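Local coordinates for protein phosphoribosylformylglycinamidine synthase 2 (Thermus thermophilus, PDB 3VIU) that belongs to the PurM-like (AIR synthase related) family, carrying two pairs of N- and C-terminal domains in one chain, and binds adenosine-5'-diphosphate and a magnesium ion, at residues I84-H89 with S521-L526; G486-S491 with P536-V541. All blocks are in the same frame, centred on the assembly; numbering follows the deposited sequence.

Contact 1. Residues I84-H89 with S521-L526; sequences IESHNH and SGNVSL. With ADP (adenosine-5'-diphosphate), chain B; PO4 (phosphate ion), chain C.
S86, at the end of strand 78-86, and N88, in the first turn of helix 88-93, face N523 and S525 of strand 519-525. This interface joins two AIR synthase related N-terminal domains; E85 and residues 521-524 belong to the ADP pocket. The strand segments 84-86 and 521-525 diverge by 15°. With chi1 at -178°, N523 swings its CG away from its own backbone N and carries the amide across to S86. There ND2 gives a weak, bent bond to S86 OG at 3.0 Å. A water lies within hydrogen-bonding distance of S86 O and N523 OD1. N88 ND2 makes a second weak bond, to S525 OG at 2.8 Å, and is also bonded to N488 OD1. The phosphate ion, probably from the crystallisation liquor, joins the two sides: S86 OG donates to its O1 and S525 OG to its O3, each at 2.6 Å. N88 N and H89 N also donate to it. On the other side of strand 521-525, G522 N donates to ADP O2' at 3.2 Å, while E85 OE1 lies 2.5 Å from ADP O2B. Strand 172-182, whose V173 N bonds N88 OD1, lies beside 84-89. Strand 479-488 flanks 521-525, and helix 95-112 meets E85 and H87.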
ATOM      1  N   ILE A  84      -0.214   3.552  -3.358  1.00 20.35           N
ATOM      2  CA  ILE A  84      -1.186   2.605  -2.838  1.00 20.70           C
ATOM      3  C   ILE A  84      -2.552   3.282  -2.877  1.00 20.88           C
ATOM      4  O   ILE A  84      -2.673   4.476  -2.595  1.00 22.34           O
ATOM      5  CB  ILE A  84      -0.809   2.157  -1.399  1.00 19.80           C
ATOM      6  CG1 ILE A  84      -1.700   0.999  -0.957  1.00 19.52           C
ATOM      7  CG2 ILE A  84      -0.928   3.322  -0.434  1.00 21.49           C
ATOM      8  CD1 ILE A  84      -1.299   0.416   0.381  1.00 20.68           C
ATOM      9  N   GLU A  85      -3.568   2.520  -3.265  1.00 21.07           N
ATOM     10  CA  GLU A  85      -4.943   3.009  -3.388  1.00 21.74           C
ATOM     11  C   GLU A  85      -5.835   2.076  -2.594  1.00 19.62           C
ATOM     12  O   GLU A  85      -5.385   1.050  -2.107  1.00 22.06           O
ATOM     13  CB  GLU A  85      -5.410   2.943  -4.853  1.00 24.61           C
ATOM     14  CG  GLU A  85      -5.411   4.227  -5.678  1.00 29.78           C
ATOM     15  CD  GLU A  85      -6.034   4.000  -7.068  1.00 35.17           C
ATOM     16  OE1 GLU A  85      -6.112   4.953  -7.878  1.00 36.67           O
ATOM     17  OE2 GLU A  85      -6.456   2.852  -7.350  1.00 36.57           O
ATOM     18  N   SER A  86      -7.110   2.422  -2.498  1.00 20.44           N
ATOM     19  CA  SER A  86      -8.076   1.582  -1.803  1.00 19.98           C
ATOM     20  C   SER A  86      -9.348   1.425  -2.656  1.00 21.33           C
ATOM     21  O   SER A  86      -9.667   2.287  -3.481  1.00 22.17           O
ATOM     22  CB  SER A  86      -8.438   2.195  -0.448  1.00 18.44           C
ATOM     23  OG  SER A  86      -9.374   3.248  -0.593  1.00 14.33           O
ATOM     24  N   HIS A  87     -10.050   0.309  -2.470  1.00 22.08           N
ATOM     25  CA  HIS A  87     -11.303   0.034  -3.174  1.00 24.53           C
ATOM     26  C   HIS A  87     -12.161  -0.727  -2.177  1.00 24.18           C
ATOM     27  O   HIS A  87     -12.686  -1.807  -2.468  1.00 23.81           O
ATOM     28  CB  HIS A  87     -11.071  -0.816  -4.437  1.00 27.32           C
ATOM     29  CG  HIS A  87     -11.361  -0.089  -5.717  1.00 29.27           C
ATOM     30  ND1 HIS A  87     -10.577   0.946  -6.183  1.00 31.25           N
ATOM     31  CD2 HIS A  87     -12.370  -0.228  -6.613  1.00 30.56           C
ATOM     32  CE1 HIS A  87     -11.090   1.415  -7.307  1.00 30.90           C
ATOM     33  NE2 HIS A  87     -12.178   0.721  -7.589  1.00 30.78           N
ATOM     34  N   ASN A  88     -12.299  -0.137  -0.995  1.00 22.83           N
ATOM     35  CA  ASN A  88     -13.046  -0.738   0.092  1.00 22.56           C
ATOM     36  C   ASN A  88     -14.525  -0.969  -0.160  1.00 24.20           C
ATOM     37  O   ASN A  88     -14.949  -2.113  -0.341  1.00 25.32           O
ATOM     38  CB  ASN A  88     -12.864   0.091   1.363  1.00 19.08           C
ATOM     39  CG  ASN A  88     -11.398   0.338   1.692  1.00 20.48           C
ATOM     40  OD1 ASN A  88     -10.544  -0.533   1.493  1.00 18.53           O
ATOM     41  ND2 ASN A  88     -11.104   1.525   2.210  1.00 18.60           N
ATOM     42  N   HIS A  89     -15.309   0.105  -0.170  1.00 25.94           N
ATOM     43  CA  HIS A  89     -16.754  -0.004  -0.368  1.00 27.07           C
ATOM     44  C   HIS A  89     -17.144  -0.871  -1.565  1.00 26.94           C
ATOM     45  O   HIS A  89     -18.028  -1.718  -1.466  1.00 26.26           O
ATOM     46  CB  HIS A  89     -17.377   1.395  -0.477  1.00 29.47           C
ATOM     47  CG  HIS A  89     -17.329   2.174   0.805  1.00 33.35           C
ATOM     48  ND1 HIS A  89     -18.127   1.874   1.889  1.00 34.60           N
ATOM     49  CD2 HIS A  89     -16.546   3.211   1.191  1.00 34.36           C
ATOM     50  CE1 HIS A  89     -17.836   2.690   2.888  1.00 34.30           C
ATOM     51  NE2 HIS A  89     -16.880   3.511   2.491  1.00 34.86           N
ATOM     52  N   SER A 521       3.618   9.636  -1.942  1.00 17.11           N
ATOM     53  CA  SER A 521       2.266   9.459  -2.455  1.00 16.00           C
ATOM     54  C   SER A 521       1.454   8.687  -1.437  1.00 17.34           C
ATOM     55  O   SER A 521       1.976   8.260  -0.399  1.00 19.00           O
ATOM     56  CB  SER A 521       2.274   8.689  -3.777  1.00 16.56           C
ATOM     57  OG  SER A 521       2.666   7.343  -3.581  1.00 15.68           O
ATOM     58  N   GLY A 522       0.174   8.497  -1.728  1.00 17.36           N
ATOM     59  CA  GLY A 522      -0.666   7.768  -0.803  1.00 16.30           C
ATOM     60  C   GLY A 522      -2.135   7.874  -1.138  1.00 16.86           C
ATOM     61  O   GLY A 522      -2.501   8.316  -2.221  1.00 17.59           O
ATOM     62  N   ASN A 523      -2.974   7.473  -0.192  1.00 16.58           N
ATOM     63  CA  ASN A 523      -4.410   7.497  -0.375  1.00 15.10           C
ATOM     64  C   ASN A 523      -5.095   7.678   0.964  1.00 15.16           C
ATOM     65  O   ASN A 523      -4.500   7.468   2.017  1.00 14.68           O
ATOM     66  CB  ASN A 523      -4.882   6.185  -0.994  1.00 14.42           C
ATOM     67  CG  ASN A 523      -6.372   6.179  -1.260  1.00 15.95           C
ATOM     68  OD1 ASN A 523      -6.866   6.984  -2.042  1.00 18.45           O
ATOM     69  ND2 ASN A 523      -7.099   5.276  -0.603  1.00 12.90           N
ATOM     70  N   VAL A 524      -6.361   8.070   0.917  1.00 15.53           N
ATOM     71  CA  VAL A 524      -7.135   8.257   2.133  1.00 14.80           C
ATOM     72  C   VAL A 524      -8.552   7.796   1.892  1.00 15.39           C
ATOM     73  O   VAL A 524      -9.236   8.320   1.022  1.00 17.04           O
ATOM     74  CB  VAL A 524      -7.176   9.740   2.582  1.00 11.81           C
ATOM     75  CG1 VAL A 524      -8.110   9.904   3.781  1.00  8.19           C
ATOM     76  CG2 VAL A 524      -5.780  10.207   2.934  1.00  9.23           C
ATOM     77  N   SER A 525      -8.981   6.806   2.664  1.00 15.95           N
ATOM     78  CA  SER A 525     -10.339   6.285   2.562  1.00 15.75           C
ATOM     79  C   SER A 525     -11.014   6.497   3.909  1.00 16.09           C
ATOM     80  O   SER A 525     -10.582   5.945   4.919  1.00 17.40           O
ATOM     81  CB  SER A 525     -10.320   4.796   2.221  1.00 13.36           C
ATOM     82  OG  SER A 525     -11.632   4.277   2.236  1.00 14.98           O
ATOM     83  N   LEU A 526     -12.065   7.310   3.927  1.00 16.61           N
ATOM     84  CA  LEU A 526     -12.782   7.594   5.165  1.00 16.11           C
ATOM     85  C   LEU A 526     -14.179   6.991   5.158  1.00 16.53           C
ATOM     86  O   LEU A 526     -14.600   6.384   4.171  1.00 16.64           O
ATOM     87  CB  LEU A 526     -12.880   9.103   5.379  1.00 13.24           C
ATOM     88  CG  LEU A 526     -11.538   9.828   5.455  1.00 14.35           C
ATOM     89  CD1 LEU A 526     -11.788  11.308   5.627  1.00 14.61           C
ATOM     90  CD2 LEU A 526     -10.696   9.274   6.607  1.00 10.20           C
TER
HETATM   91  PB  ADP B 800      -6.311   8.872  -8.027  1.00 74.65           P
HETATM   92  O1B ADP B 800      -7.742   9.247  -7.851  1.00 75.79           O
HETATM   93  O2B ADP B 800      -6.072   7.395  -7.432  1.00 74.08           O
HETATM   94  O3B ADP B 800      -5.944   8.912  -9.673  1.00 74.54           O
HETATM   95  PA  ADP B 800      -6.086  10.669  -5.986  1.00 68.93           P
HETATM   96  O1A ADP B 800      -6.779  11.894  -6.471  1.00 68.84           O
HETATM   97  O2A ADP B 800      -7.180   9.683  -5.310  1.00 68.99           O
HETATM   98  O3A ADP B 800      -5.333   9.930  -7.245  1.00 71.48           O
HETATM   99  O5' ADP B 800      -4.966  11.011  -4.846  1.00 64.03           O
HETATM  100  C5' ADP B 800      -4.839  12.440  -4.708  1.00 57.25           C
HETATM  101  C4' ADP B 800      -3.358  12.915  -4.634  1.00 52.52           C
HETATM  102  O4' ADP B 800      -2.963  13.182  -3.250  1.00 50.76           O
HETATM  103  C3' ADP B 800      -2.327  11.889  -5.170  1.00 50.00           C
HETATM  104  O3' ADP B 800      -1.223  12.584  -5.763  1.00 48.00           O
HETATM  105  C2' ADP B 800      -1.930  11.106  -3.919  1.00 48.84           C
HETATM  106  O2' ADP B 800      -0.643  10.495  -4.046  1.00 46.83           O
HETATM  107  C1' ADP B 800      -1.995  12.164  -2.814  1.00 49.10           C
HETATM  108  N9  ADP B 800      -2.396  11.579  -1.527  1.00 48.44           N
HETATM  109  C8  ADP B 800      -3.660  11.204  -1.163  1.00 47.66           C
HETATM  110  N7  ADP B 800      -3.663  10.725   0.047  1.00 47.23           N
HETATM  111  C5  ADP B 800      -2.408  10.759   0.543  1.00 46.31           C
HETATM  112  C6  ADP B 800      -1.804  10.385   1.772  1.00 45.84           C
HETATM  113  N6  ADP B 800      -2.565   9.844   2.793  1.00 45.15           N
HETATM  114  N1  ADP B 800      -0.474  10.568   1.924  1.00 45.24           N
HETATM  115  C2  ADP B 800       0.282  11.091   0.945  1.00 44.61           C
HETATM  116  N3  ADP B 800      -0.248  11.455  -0.224  1.00 44.46           N
HETATM  117  C4  ADP B 800      -1.570  11.309  -0.464  1.00 46.63           C
HETATM  118  P   PO4 C 900     -12.999   3.587  -0.941  1.00 25.51           P
HETATM  119  O1  PO4 C 900     -11.857   2.653  -0.830  1.00 27.98           O
HETATM  120  O2  PO4 C 900     -14.255   2.872  -0.616  1.00 28.26           O
HETATM  121  O3  PO4 C 900     -12.813   4.709   0.007  1.00 30.70           O
HETATM  122  O4  PO4 C 900     -13.074   4.117  -2.326  1.00 28.76           O
HETATM  123  O   HOH W   1      -8.538   5.225  -3.656  1.00 21.24           O

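Contact 2. Residues G486-S491 with P536-V541; sequences GLNLGS and PPTAMV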
ATOM      1  N   GLY A 486      -1.579   4.302   2.703  1.00 14.13           N
ATOM      2  CA  GLY A 486      -2.975   4.160   2.369  1.00 10.43           C
ATOM      3  C   GLY A 486      -3.735   4.251   3.675  1.00 12.62           C
ATOM      4  O   GLY A 486      -3.772   3.294   4.441  1.00 10.42           O
ATOM      5  N   LEU A 487      -4.323   5.410   3.953  1.00 13.60           N
ATOM      6  CA  LEU A 487      -5.080   5.580   5.185  1.00 14.40           C
ATOM      7  C   LEU A 487      -6.513   5.080   5.013  1.00 14.97           C
ATOM      8  O   LEU A 487      -7.158   5.357   4.002  1.00 17.59           O
ATOM      9  CB  LEU A 487      -5.097   7.055   5.598  1.00 14.18           C
ATOM     10  CG  LEU A 487      -3.736   7.756   5.726  1.00 16.14           C
ATOM     11  CD1 LEU A 487      -3.953   9.161   6.267  1.00 14.22           C
ATOM     12  CD2 LEU A 487      -2.800   6.966   6.642  1.00 13.01           C
ATOM     13  N   ASN A 488      -6.994   4.336   6.004  1.00 14.39           N
ATOM     14  CA  ASN A 488      -8.356   3.800   6.017  1.00 11.46           C
ATOM     15  C   ASN A 488      -8.880   3.992   7.435  1.00 11.49           C
ATOM     16  O   ASN A 488      -8.317   3.455   8.385  1.00 13.13           O
ATOM     17  CB  ASN A 488      -8.347   2.317   5.675  1.00  9.52           C
ATOM     18  CG  ASN A 488      -7.654   2.029   4.359  1.00 10.04           C
ATOM     19  OD1 ASN A 488      -8.271   2.055   3.301  1.00  7.66           O
ATOM     20  ND2 ASN A 488      -6.357   1.771   4.423  1.00  9.05           N
ATOM     21  N   LEU A 489      -9.945   4.769   7.574  1.00 11.23           N
ATOM     22  CA  LEU A 489     -10.531   5.044   8.876  1.00 10.86           C
ATOM     23  C   LEU A 489     -12.045   5.180   8.811  1.00 12.69           C
ATOM     24  O   LEU A 489     -12.656   5.078   7.739  1.00 12.24           O
ATOM     25  CB  LEU A 489      -9.943   6.328   9.462  1.00 10.47           C
ATOM     26  CG  LEU A 489      -8.461   6.264   9.846  1.00 14.03           C
ATOM     27  CD1 LEU A 489      -7.654   7.042   8.818  1.00 12.46           C
ATOM     28  CD2 LEU A 489      -8.246   6.833  11.243  1.00 11.63           C
ATOM     29  N   GLY A 490     -12.645   5.398   9.975  1.00 12.67           N
ATOM     30  CA  GLY A 490     -14.078   5.562  10.046  1.00 13.47           C
ATOM     31  C   GLY A 490     -14.385   6.995   9.684  1.00 17.01           C
ATOM     32  O   GLY A 490     -13.531   7.715   9.157  1.00 17.33           O
ATOM     33  N   SER A 491     -15.607   7.414   9.972  1.00 18.96           N
ATOM     34  CA  SER A 491     -16.034   8.769   9.678  1.00 20.57           C
ATOM     35  C   SER A 491     -15.240   9.785  10.492  1.00 21.12           C
ATOM     36  O   SER A 491     -14.952   9.564  11.675  1.00 20.54           O
ATOM     37  CB  SER A 491     -17.517   8.920   9.994  1.00 21.03           C
ATOM     38  OG  SER A 491     -17.899  10.277   9.899  1.00 23.24           O
ATOM     39  N   PRO A 536     -10.573  -0.609  12.774  1.00 16.03           N
ATOM     40  CA  PRO A 536      -9.372  -0.192  13.500  1.00 14.53           C
ATOM     41  C   PRO A 536      -8.670   0.809  12.594  1.00 12.73           C
ATOM     42  O   PRO A 536      -8.663   0.631  11.385  1.00 12.45           O
ATOM     43  CB  PRO A 536      -8.574  -1.488  13.615  1.00 13.05           C
ATOM     44  CG  PRO A 536      -9.650  -2.521  13.723  1.00 16.30           C
ATOM     45  CD  PRO A 536     -10.633  -2.076  12.650  1.00 16.27           C
ATOM     46  N   PRO A 537      -8.102   1.885  13.154  1.00 12.60           N
ATOM     47  CA  PRO A 537      -7.416   2.851  12.287  1.00 12.12           C
ATOM     48  C   PRO A 537      -6.391   2.060  11.478  1.00 11.47           C
ATOM     49  O   PRO A 537      -5.636   1.272  12.035  1.00  7.45           O
ATOM     50  CB  PRO A 537      -6.774   3.810  13.281  1.00 12.34           C
ATOM     51  CG  PRO A 537      -7.762   3.810  14.408  1.00 14.92           C
ATOM     52  CD  PRO A 537      -8.096   2.336  14.554  1.00 13.68           C
ATOM     53  N   THR A 538      -6.371   2.257  10.167  1.00 11.39           N
ATOM     54  CA  THR A 538      -5.457   1.487   9.345  1.00 13.91           C
ATOM     55  C   THR A 538      -4.603   2.286   8.370  1.00 15.50           C
ATOM     56  O   THR A 538      -5.082   2.762   7.338  1.00 17.87           O
ATOM     57  CB  THR A 538      -6.233   0.412   8.554  1.00 13.29           C
ATOM     58  OG1 THR A 538      -6.922  -0.442   9.468  1.00 14.59           O
ATOM     59  CG2 THR A 538      -5.285  -0.436   7.732  1.00 14.22           C
ATOM     60  N   ALA A 539      -3.328   2.428   8.705  1.00 15.89           N
ATOM     61  CA  ALA A 539      -2.398   3.124   7.836  1.00 16.18           C
ATOM     62  C   ALA A 539      -1.514   2.047   7.215  1.00 16.79           C
ATOM     63  O   ALA A 539      -0.572   1.560   7.846  1.00 16.23           O
ATOM     64  CB  ALA A 539      -1.554   4.113   8.636  1.00 16.15           C
HETATM   65  N   MSE A 540      -1.836   1.661   5.988  1.00 16.84           N
HETATM   66  CA  MSE A 540      -1.054   0.657   5.288  1.00 18.35           C
HETATM   67  C   MSE A 540       0.121   1.358   4.636  1.00 16.45           C
HETATM   68  O   MSE A 540      -0.024   2.062   3.644  1.00 18.41           O
HETATM   69  CB  MSE A 540      -1.931  -0.060   4.270  1.00 23.68           C
HETATM   70  CG  MSE A 540      -3.004  -0.886   4.955  1.00 32.55           C
HETATM   71 SE   MSE A 540      -4.537  -1.289   3.844  1.00 52.02          SE
HETATM   72  CE  MSE A 540      -5.107  -2.930   4.725  1.00 44.85           C
ATOM     73  N   VAL A 541       1.287   1.169   5.237  1.00 14.24           N
ATOM     74  CA  VAL A 541       2.519   1.789   4.788  1.00 11.80           C
ATOM     75  C   VAL A 541       3.325   0.935   3.828  1.00 11.26           C
ATOM     76  O   VAL A 541       3.714  -0.184   4.153  1.00 10.37           O
ATOM     77  CB  VAL A 541       3.410   2.131   5.998  1.00 12.46           C
ATOM     78  CG1 VAL A 541       4.710   2.785   5.536  1.00 11.02           C
ATOM     79  CG2 VAL A 541       2.645   3.048   6.951  1.00 14.20           C
TER
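The amide of N488 meets M540 and T538 through its ND2 atom. The setting is an antiparallel pair of neighbouring strands, 479-488 and 538-548, in the sheet of a PurM_N-like domain. The selenium of M540, a selenomethionine, stands off one face of the amide, 3.6 Å from ND2, and the two side chains cross at about a right angle. G486 O lies off the other face. T538 O sits towards the edge of the amide, somewhat out of its plane on the G486 O side, and takes a weak bond from ND2 at 3.3 Å. The N488 amide reaches this place because CG sits beside the backbone N (chi1 -55°). G486 with M540 and N488 with T538 are hydrogen-bonded pairs; L487 with A539 is a non-hydrogen-bonded pair. T538 O thus receives two donors from N488, since the backbone N also bonds it, at 2.8 Å. N488 OD1 turns to a partner elsewhere, N88 ND2. On the opposite face of the sheet L487 CD2 packs on A539 CB at 3.7 Å. L487 also touches ADP. Past the strand end, L489 CD2 meets CB of the P537 ring at 3.9 Å, and E500 of helix 495-515 lies against both residues. T538 OG1, also bonded to Y167 OH, donates to P536 O at 2.8 Å, from 42° out of the carbonyl plane.

The centres of contact 1 and contact 2 are about 8 Å apart. Along the chain their segments alternate: 84-89, 486-491, 521-526, 536-541. Three of the four belong to one sheet, where strand 479-488 lies between 538-548 and 519-525. Probable backbone hydrogen bonds join the two contacts: S525 N to L487 O at 2.7 Å, and L487 N to N523 O at 2.8 Å. Contact 1 joins the two N-terminal-type domains through side chains, from strand 519-525, outermost in its sheet, to strand 78-86. Contact 2 pairs strands inside the second domain. The bond between N88 and N488 ties the first domain to contact 2 as well. ADP is bound close by.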